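Local coordinates for protein tyrosine--tRNA ligase (Archaeoglobus fulgidus, PDB 2CYB) that probably catalyses ATP-dependent activation of tyrosine to Tyr-AMP and then transfers the tyrosyl group to the acceptor end of tRNA(Tyr), at residues A[8-13]-A[200-205]; A[51-56]-A[260-265]; A[57-62]-A[173-178]. All blocks are in the same frame, centred on the assembly; numbering follows the deposited sequence.

Contact 1: residues A[8-13]-A[200-205]; sequences RLITRN and VCLHTP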
loop_
_atom_site.group_PDB
_atom_site.type_symbol
_atom_site.label_atom_id
_atom_site.label_comp_id
_atom_site.label_asym_id
_atom_site.label_seq_id
_atom_site.Cartn_x
_atom_site.Cartn_y
_atom_site.Cartn_z
ATOM N N ARG A 8 -37.230 3.959 11.900
ATOM C CA ARG A 8 -37.168 5.216 12.646
ATOM C C ARG A 8 -36.024 5.180 13.655
ATOM O O ARG A 8 -35.274 6.146 13.797
ATOM C CB ARG A 8 -38.487 5.461 13.391
ATOM C CG ARG A 8 -39.719 5.495 12.498
ATOM C CD ARG A 8 -39.895 6.836 11.797
ATOM N NE ARG A 8 -40.426 7.862 12.695
ATOM C CZ ARG A 8 -41.625 7.810 13.271
ATOM N NH1 ARG A 8 -42.429 6.779 13.047
ATOM N NH2 ARG A 8 -42.023 8.792 14.070
ATOM N N LEU A 9 -35.906 4.056 14.354
ATOM C CA LEU A 9 -34.869 3.866 15.359
ATOM C C LEU A 9 -33.476 3.809 14.727
ATOM O O LEU A 9 -32.525 4.424 15.227
ATOM C CB LEU A 9 -35.139 2.575 16.137
ATOM C CG LEU A 9 -34.064 2.082 17.109
ATOM C CD1 LEU A 9 -33.774 3.145 18.163
ATOM C CD2 LEU A 9 -34.531 0.790 17.758
ATOM N N ILE A 10 -33.366 3.074 13.626
ATOM C CA ILE A 10 -32.091 2.931 12.929
ATOM C C ILE A 10 -31.581 4.269 12.428
ATOM O O ILE A 10 -30.400 4.581 12.555
ATOM C CB ILE A 10 -32.204 1.970 11.713
ATOM C CG1 ILE A 10 -32.434 0.536 12.193
ATOM C CG2 ILE A 10 -30.926 2.033 10.878
ATOM C CD1 ILE A 10 -32.685 -0.449 11.077
ATOM N N THR A 11 -32.472 5.074 11.871
ATOM C CA THR A 11 -32.047 6.352 11.329
ATOM C C THR A 11 -32.023 7.495 12.326
ATOM O O THR A 11 -31.627 8.606 11.975
ATOM C CB THR A 11 -32.922 6.753 10.146
ATOM O OG1 THR A 11 -34.290 6.808 10.562
ATOM C CG2 THR A 11 -32.784 5.737 9.032
ATOM N N ARG A 12 -32.440 7.229 13.559
ATOM C CA ARG A 12 -32.453 8.271 14.584
ATOM C C ARG A 12 -31.052 8.832 14.773
ATOM O O ARG A 12 -30.088 8.082 14.965
ATOM C CB ARG A 12 -32.952 7.718 15.923
ATOM C CG ARG A 12 -32.981 8.764 17.048
ATOM C CD ARG A 12 -33.571 8.193 18.337
ATOM N NE ARG A 12 -32.718 7.175 18.948
ATOM C CZ ARG A 12 -33.093 6.395 19.959
ATOM N NH1 ARG A 12 -32.255 5.493 20.463
ATOM N NH2 ARG A 12 -34.315 6.508 20.464
ATOM N N ASN A 13 -30.954 10.154 14.708
ATOM C CA ASN A 13 -29.690 10.846 14.881
ATOM C C ASN A 13 -28.640 10.515 13.830
ATOM O O ASN A 13 -27.454 10.758 14.034
ATOM C CB ASN A 13 -29.130 10.573 16.275
ATOM C CG ASN A 13 -29.918 11.289 17.365
ATOM O OD1 ASN A 13 -30.568 12.302 17.104
ATOM N ND2 ASN A 13 -29.850 10.776 18.582
ATOM N N VAL A 200 -24.664 -0.988 2.427
ATOM C CA VAL A 200 -25.565 0.096 2.767
ATOM C C VAL A 200 -24.730 0.824 3.820
ATOM O O VAL A 200 -24.040 0.178 4.616
ATOM C CB VAL A 200 -26.856 -0.431 3.419
ATOM C CG1 VAL A 200 -27.808 0.721 3.694
ATOM C CG2 VAL A 200 -27.508 -1.478 2.516
ATOM N N CYS A 201 -24.768 2.151 3.818
ATOM C CA CYS A 201 -23.991 2.920 4.783
ATOM C C CYS A 201 -24.858 3.866 5.613
ATOM O O CYS A 201 -25.779 4.501 5.095
ATOM C CB CYS A 201 -22.914 3.721 4.054
ATOM S SG CYS A 201 -21.850 2.689 3.007
ATOM N N LEU A 202 -24.560 3.938 6.907
ATOM C CA LEU A 202 -25.279 4.824 7.819
ATOM C C LEU A 202 -24.231 5.728 8.453
ATOM O O LEU A 202 -23.316 5.254 9.121
ATOM C CB LEU A 202 -26.003 4.017 8.899
ATOM C CG LEU A 202 -26.874 4.834 9.865
ATOM C CD1 LEU A 202 -27.929 3.939 10.480
ATOM C CD2 LEU A 202 -26.010 5.472 10.946
ATOM N N HIS A 203 -24.358 7.030 8.241
ATOM C CA HIS A 203 -23.381 7.964 8.778
ATOM C C HIS A 203 -23.902 8.825 9.917
ATOM O O HIS A 203 -25.003 9.366 9.854
ATOM C CB HIS A 203 -22.870 8.858 7.658
ATOM C CG HIS A 203 -22.194 8.105 6.553
ATOM N ND1 HIS A 203 -22.340 8.439 5.224
ATOM C CD2 HIS A 203 -21.356 7.043 6.585
ATOM C CE1 HIS A 203 -21.623 7.613 4.483
ATOM N NE2 HIS A 203 -21.017 6.758 5.284
ATOM N N THR A 204 -23.094 8.946 10.962
ATOM C CA THR A 204 -23.460 9.760 12.112
ATOM C C THR A 204 -22.755 11.105 11.971
ATOM O O THR A 204 -21.712 11.211 11.325
ATOM C CB THR A 204 -23.020 9.094 13.418
ATOM O OG1 THR A 204 -21.619 8.799 13.350
ATOM C CG2 THR A 204 -23.789 7.802 13.640
ATOM N N PRO A 205 -23.326 12.162 12.557
ATOM C CA PRO A 205 -22.673 13.467 12.441
ATOM C C PRO A 205 -21.379 13.526 13.243
ATOM O O PRO A 205 -21.175 12.738 14.166
ATOM C CB PRO A 205 -23.735 14.431 12.973
ATOM C CG PRO A 205 -24.479 13.600 13.973
ATOM C CD PRO A 205 -24.606 12.264 13.279
#
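Leu-202 and Ile-10 make the apolar half of this contact, and Asn-13 with Pro-205 makes the other. Starting at CB, which points from the strand toward the segment 8-13, the Leu-202 side chain first passes Leu-173 of the adjacent strand. CG, anti to the backbone N (chi1 -176°), serves to carry the branch outward, and CD1 does the touching. This methyl lies 3.6 Å from CG2 of Ile-10 and 3.3 Å from the carbonyl O of Ile-10, so one carbon meets both a methyl and a backbone oxygen. CD2, the other branch, lies against Lys-55, which CD1 also approaches. On the facing side, Ile-10 offers CG2, its branch anti to the backbone N, and the two side chains cross obliquely. The Ile-10 carbonyl O also accepts a hydrogen bond from Lys-55 NZ, which satisfies it where Leu-202 crowds it.

Further along, CD of Pro-205 rests 3.3 Å from the carbonyl O of Asn-13, with no hydrogen bond anywhere across the two segments. The amide end of Asn-13 serves a different partner: its ND2 donates to Lys-256 O. The contact is modest, burying 154 Å² in total, and the CA atoms of Asn-13 and Thr-204 come within 6.9 Å.

Helix 3-11 thus runs out against one face of the mixed sheet beside strand 200-204. Helix 20-28 packs on Ile-10 through Leu-23 and Ile-27, helix 47-61 reaches both Ile-10 and Leu-202, and helix 250-263 closes over Asn-13 and Pro-205 with Tyr-257.

Contact 2: residues A[51-56]-A[260-265]; sequences MTVQKL and LPRFGK
Gln-54 and Arg-262 run antiparallel alongside one another, and their flat ends are turned almost perpendicular, the amide and guanidinium planes standing 81° apart. The amide is therefore not stacked flat on the guanidinium. Its CD sits over one face of the Arg-262 group, 4.1 Å above the plane and displaced to one side, while the amide end reaches back along the arginine chain, with Gln-54 CD 4.0 Å from Arg-262 CG. Gln-54 gets there by leaving its helix with CG anti to the backbone N and then bending at chi2 (64°). Arg-262 answers with a chain extended from CG to NE, which carries the guanidinium across to helix 47-61. Roughly in the plane of that group, at its border, lies CG1 of Val-53, 4.2 Å from Arg-262 NH2.

Pro-261 meets the same glutamine from another side. The two side chains lie nearly perpendicular, with the ring CB 3.8 Å from Gln-54 CD, so Gln-54 is pressed by two successive residues of the second helix. The proline also interrupts that helix's bonding, since its N has no link to the turn before. Arg-262 has a weak hydrogen bond from NH2 to Leu-100 O. Replacing Arg-262 by an alanine would probably leave the Leu-100 carbonyl without its weak donor and uncover one side of the Gln-54 amide, setting it freer to turn.

Helix 47-61 begins within the 'HIGH' region of class I aminoacyl-tRNA synthetases and packs against the Rossmann-fold sheet. Helix 250-263, which follows the 'KMSKS' region in sequence, brings its last turn against it, consistent with a junction between the Rossmann fold and the mostly helical C-terminal part.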
loop_
_atom_site.group_PDB
_atom_site.type_symbol
_atom_site.label_atom_id
_atom_site.label_comp_id
_atom_site.label_asym_id
_atom_site.label_seq_id
_atom_site.Cartn_x
_atom_site.Cartn_y
_atom_site.Cartn_z
ATOM N N MET A 51 -20.927 7.980 20.218
ATOM C CA MET A 51 -21.848 8.386 19.160
ATOM C C MET A 51 -22.196 7.164 18.301
ATOM O O MET A 51 -23.374 6.853 18.076
ATOM C CB MET A 51 -21.183 9.449 18.285
ATOM C CG MET A 51 -21.976 9.858 17.060
ATOM S SD MET A 51 -23.458 10.774 17.493
ATOM C CE MET A 51 -22.786 11.920 18.592
ATOM N N THR A 52 -21.163 6.472 17.828
ATOM C CA THR A 52 -21.351 5.296 16.991
ATOM C C THR A 52 -21.721 4.074 17.814
ATOM O O THR A 52 -22.385 3.163 17.319
ATOM C CB THR A 52 -20.092 4.999 16.130
ATOM O OG1 THR A 52 -18.925 4.957 16.961
ATOM C CG2 THR A 52 -19.919 6.069 15.056
ATOM N N VAL A 53 -21.302 4.047 19.072
ATOM C CA VAL A 53 -21.645 2.923 19.932
ATOM C C VAL A 53 -23.156 2.920 20.150
ATOM O O VAL A 53 -23.806 1.873 20.069
ATOM C CB VAL A 53 -20.927 3.013 21.290
ATOM C CG1 VAL A 53 -21.593 2.089 22.299
ATOM C CG2 VAL A 53 -19.460 2.625 21.122
ATOM N N GLN A 54 -23.713 4.100 20.408
ATOM C CA GLN A 54 -25.152 4.223 20.631
ATOM C C GLN A 54 -25.918 3.772 19.394
ATOM O O GLN A 54 -26.963 3.135 19.507
ATOM C CB GLN A 54 -25.526 5.672 20.986
ATOM C CG GLN A 54 -27.037 5.920 21.139
ATOM C CD GLN A 54 -27.661 5.142 22.287
ATOM O OE1 GLN A 54 -28.667 4.454 22.110
ATOM N NE2 GLN A 54 -27.072 5.256 23.470
ATOM N N LYS A 55 -25.394 4.085 18.211
ATOM C CA LYS A 55 -26.064 3.680 16.986
ATOM C C LYS A 55 -26.041 2.158 16.857
ATOM O O LYS A 55 -27.005 1.559 16.381
ATOM C CB LYS A 55 -25.412 4.345 15.770
ATOM C CG LYS A 55 -26.073 4.007 14.441
ATOM C CD LYS A 55 -27.600 4.110 14.510
ATOM C CE LYS A 55 -28.080 5.508 14.884
ATOM N NZ LYS A 55 -29.566 5.555 15.081
ATOM N N LEU A 56 -24.950 1.526 17.287
ATOM C CA LEU A 56 -24.876 0.069 17.227
ATOM C C LEU A 56 -25.916 -0.537 18.169
ATOM O O LEU A 56 -26.512 -1.566 17.852
ATOM C CB LEU A 56 -23.473 -0.433 17.598
ATOM C CG LEU A 56 -22.391 -0.282 16.518
ATOM C CD1 LEU A 56 -21.078 -0.850 17.028
ATOM C CD2 LEU A 56 -22.815 -1.011 15.244
ATOM N N LEU A 260 -30.856 11.497 25.940
ATOM C CA LEU A 260 -32.212 11.108 25.560
ATOM C C LEU A 260 -32.302 9.685 24.997
ATOM O O LEU A 260 -33.207 8.932 25.358
ATOM C CB LEU A 260 -32.797 12.128 24.581
ATOM C CG LEU A 260 -33.216 13.422 25.289
ATOM C CD1 LEU A 260 -33.461 14.519 24.275
ATOM C CD2 LEU A 260 -34.465 13.158 26.132
ATOM N N PRO A 261 -31.370 9.295 24.109
ATOM C CA PRO A 261 -31.438 7.932 23.563
ATOM C C PRO A 261 -31.265 6.863 24.636
ATOM O O PRO A 261 -31.839 5.781 24.546
ATOM C CB PRO A 261 -30.300 7.914 22.545
ATOM C CG PRO A 261 -30.327 9.319 22.013
ATOM C CD PRO A 261 -30.462 10.133 23.302
ATOM N N ARG A 262 -30.478 7.173 25.660
ATOM C CA ARG A 262 -30.224 6.219 26.725
ATOM C C ARG A 262 -31.203 6.276 27.888
ATOM O O ARG A 262 -31.556 5.241 28.450
ATOM C CB ARG A 262 -28.794 6.393 27.242
ATOM C CG ARG A 262 -27.760 5.900 26.255
ATOM C CD ARG A 262 -26.350 6.295 26.630
ATOM N NE ARG A 262 -25.388 5.546 25.829
ATOM C CZ ARG A 262 -25.239 4.226 25.896
ATOM N NH1 ARG A 262 -25.987 3.513 26.730
ATOM N NH2 ARG A 262 -24.352 3.615 25.123
ATOM N N PHE A 263 -31.650 7.475 28.250
ATOM C CA PHE A 263 -32.575 7.600 29.373
ATOM C C PHE A 263 -34.051 7.732 29.025
ATOM O O PHE A 263 -34.909 7.423 29.851
ATOM C CB PHE A 263 -32.175 8.773 30.266
ATOM C CG PHE A 263 -30.862 8.578 30.968
ATOM C CD1 PHE A 263 -29.665 8.918 30.344
ATOM C CD2 PHE A 263 -30.822 8.041 32.251
ATOM C CE1 PHE A 263 -28.441 8.726 30.988
ATOM C CE2 PHE A 263 -29.599 7.844 32.907
ATOM C CZ PHE A 263 -28.409 8.188 32.270
ATOM N N GLY A 264 -34.353 8.200 27.821
ATOM C CA GLY A 264 -35.746 8.345 27.429
ATOM C C GLY A 264 -36.286 9.741 27.675
ATOM O O GLY A 264 -37.123 10.247 26.924
ATOM N N LYS A 265 -35.799 10.368 28.737
ATOM C CA LYS A 265 -36.217 11.714 29.092
ATOM C C LYS A 265 -35.140 12.302 29.983
ATOM O O LYS A 265 -34.316 11.572 30.533
ATOM C CB LYS A 265 -37.547 11.681 29.853
ATOM C CG LYS A 265 -37.499 10.907 31.166
ATOM C CD LYS A 265 -37.172 9.435 30.940
ATOM C CE LYS A 265 -37.101 8.656 32.249
ATOM N NZ LYS A 265 -38.407 8.607 32.964
#

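Contact 3: residues A[57-62]-A[173-178]; sequences MDLQEA and LAVGGI
Ala-62 N is gripped by two carbonyls at the end of helix 47-61: Asp-58 O accepts from it at 2.9 Å, and the O of Leu-59 accepts more weakly at 3.0 Å. These bonds close the turn that carries Leu-59, the one residue of 57-62 to touch the strand, and its CB is directed toward that strand.

In Leu-59, chi1 (-78°) swings CG beside the backbone N, and chi2 (157°) sets CD1 toward Val-175 and CD2 toward Leu-173. CD1 meets CG2 of Val-175 tip to tip at 3.6 Å. CD2 comes to 3.5 Å from CD2 of Leu-173, tighter than usual carbon packing, and the two leucines cross at a slant. The same Leu-173 methyl is 3.9 Å from Leu-59 CD1, so it touches both branches of Leu-59. Leu-173 and Val-175, alternate residues of strand 173-177, thus present a common face to the helix, where Ala-35 of the next strand and Phe-64 add to the cover of Leu-59.

Val-175 lies with its side chain about 6 Å from that of Tyr-36, a tyrosine-binding residue, consistent with a second layer behind the pocket. Asp-58 salt-bridges Lys-55 within the helix and links it to the N-terminal segment through Arg-12. Between 57-62 and 173-178 themselves, all three touching residues are buried and the contact is purely apolar, methyl against methyl over 102 Å², so it depends on shape and burial, not on direction.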
loop_
_atom_site.group_PDB
_atom_site.type_symbol
_atom_site.label_atom_id
_atom_site.label_comp_id
_atom_site.label_asym_id
_atom_site.label_seq_id
_atom_site.Cartn_x
_atom_site.Cartn_y
_atom_site.Cartn_z
ATOM N N MET A 57 -26.136 0.095 19.320
ATOM C CA MET A 57 -27.129 -0.400 20.273
ATOM C C MET A 57 -28.528 -0.220 19.693
ATOM O O MET A 57 -29.409 -1.045 19.921
ATOM C CB MET A 57 -27.006 0.318 21.621
ATOM C CG MET A 57 -25.755 -0.072 22.396
ATOM S SD MET A 57 -25.673 0.620 24.062
ATOM C CE MET A 57 -26.453 -0.681 24.992
ATOM N N ASP A 58 -28.734 0.859 18.944
ATOM C CA ASP A 58 -30.027 1.089 18.305
ATOM C C ASP A 58 -30.244 -0.060 17.319
ATOM O O ASP A 58 -31.296 -0.691 17.305
ATOM C CB ASP A 58 -30.036 2.403 17.507
ATOM C CG ASP A 58 -29.958 3.646 18.387
ATOM O OD1 ASP A 58 -29.808 4.758 17.823
ATOM O OD2 ASP A 58 -30.054 3.521 19.624
ATOM N N LEU A 59 -29.234 -0.325 16.494
ATOM C CA LEU A 59 -29.310 -1.382 15.483
ATOM C C LEU A 59 -29.554 -2.765 16.067
ATOM O O LEU A 59 -30.330 -3.554 15.516
ATOM C CB LEU A 59 -28.027 -1.390 14.638
ATOM C CG LEU A 59 -27.965 -0.293 13.572
ATOM C CD1 LEU A 59 -26.518 -0.003 13.176
ATOM C CD2 LEU A 59 -28.785 -0.721 12.369
ATOM N N GLN A 60 -28.888 -3.064 17.175
ATOM C CA GLN A 60 -29.050 -4.353 17.837
ATOM C C GLN A 60 -30.488 -4.457 18.363
ATOM O O GLN A 60 -31.099 -5.529 18.347
ATOM C CB GLN A 60 -28.037 -4.465 18.979
ATOM C CG GLN A 60 -27.906 -5.844 19.605
ATOM C CD GLN A 60 -29.068 -6.182 20.513
ATOM O OE1 GLN A 60 -29.402 -5.413 21.411
ATOM N NE2 GLN A 60 -29.686 -7.338 20.288
ATOM N N GLU A 61 -31.030 -3.329 18.812
ATOM C CA GLU A 61 -32.395 -3.294 19.325
ATOM C C GLU A 61 -33.379 -3.484 18.179
ATOM O O GLU A 61 -34.494 -3.969 18.381
ATOM C CB GLU A 61 -32.669 -1.957 20.022
ATOM C CG GLU A 61 -34.084 -1.820 20.548
ATOM C CD GLU A 61 -34.317 -0.505 21.263
ATOM O OE1 GLU A 61 -35.465 -0.261 21.697
ATOM O OE2 GLU A 61 -33.355 0.284 21.393
ATOM N N ALA A 62 -32.965 -3.096 16.976
ATOM C CA ALA A 62 -33.807 -3.228 15.797
ATOM C C ALA A 62 -33.632 -4.588 15.116
ATOM O O ALA A 62 -34.114 -4.789 14.005
ATOM C CB ALA A 62 -33.513 -2.105 14.811
ATOM N N LEU A 173 -24.505 -3.474 6.564
ATOM C CA LEU A 173 -24.604 -2.053 6.876
ATOM C C LEU A 173 -23.333 -1.538 7.548
ATOM O O LEU A 173 -23.000 -1.941 8.664
ATOM C CB LEU A 173 -25.805 -1.802 7.798
ATOM C CG LEU A 173 -26.010 -0.360 8.281
ATOM C CD1 LEU A 173 -26.374 0.528 7.107
ATOM C CD2 LEU A 173 -27.102 -0.320 9.337
ATOM N N ALA A 174 -22.622 -0.654 6.857
ATOM C CA ALA A 174 -21.396 -0.065 7.401
ATOM C C ALA A 174 -21.786 1.218 8.135
ATOM O O ALA A 174 -22.328 2.136 7.533
ATOM C CB ALA A 174 -20.423 0.261 6.271
ATOM N N VAL A 175 -21.502 1.273 9.428
ATOM C CA VAL A 175 -21.823 2.445 10.231
ATOM C C VAL A 175 -20.541 3.212 10.568
ATOM O O VAL A 175 -19.520 2.611 10.897
ATOM C CB VAL A 175 -22.510 2.043 11.560
ATOM C CG1 VAL A 175 -22.827 3.282 12.375
ATOM C CG2 VAL A 175 -23.789 1.255 11.276
ATOM N N GLY A 176 -20.597 4.537 10.477
ATOM C CA GLY A 176 -19.429 5.331 10.813
ATOM C C GLY A 176 -19.738 6.809 10.773
ATOM O O GLY A 176 -20.807 7.212 10.308
ATOM N N GLY A 177 -18.818 7.622 11.276
ATOM C CA GLY A 177 -19.037 9.050 11.229
ATOM C C GLY A 177 -19.057 9.462 9.767
ATOM O O GLY A 177 -18.555 8.742 8.901
ATOM N N ILE A 178 -19.635 10.622 9.489
ATOM C CA ILE A 178 -19.722 11.131 8.131
ATOM C C ILE A 178 -18.327 11.366 7.533
ATOM O O ILE A 178 -18.182 11.513 6.320
ATOM C CB ILE A 178 -20.551 12.446 8.103
ATOM C CG1 ILE A 178 -20.832 12.865 6.663
ATOM C CG2 ILE A 178 -19.814 13.539 8.832
ATOM C CD1 ILE A 178 -21.938 12.078 6.008
#

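The six segments come along the chain in the order 8-13, 51-56, 57-62, 173-178, 200-205 and 260-265, so contacts 1 and 2 cross while contact 3 falls within the span of each. Contacts 1 and 3 have centres about 6 Å apart and reach neighbouring parallel strands of one sheet, 200-204 and 173-177. Contacts 2 and 3 use successive segments of helix 47-61, with centres about 11 Å apart; contacts 1 and 2 are about 12 Å apart, bridged by Lys-55 NZ at the carbonyl of Arg-12. Helix 47-61 therefore ties the N-terminal helix, the Rossmann sheet and helix 250-263 together, a layer away from the tyrosine pocket.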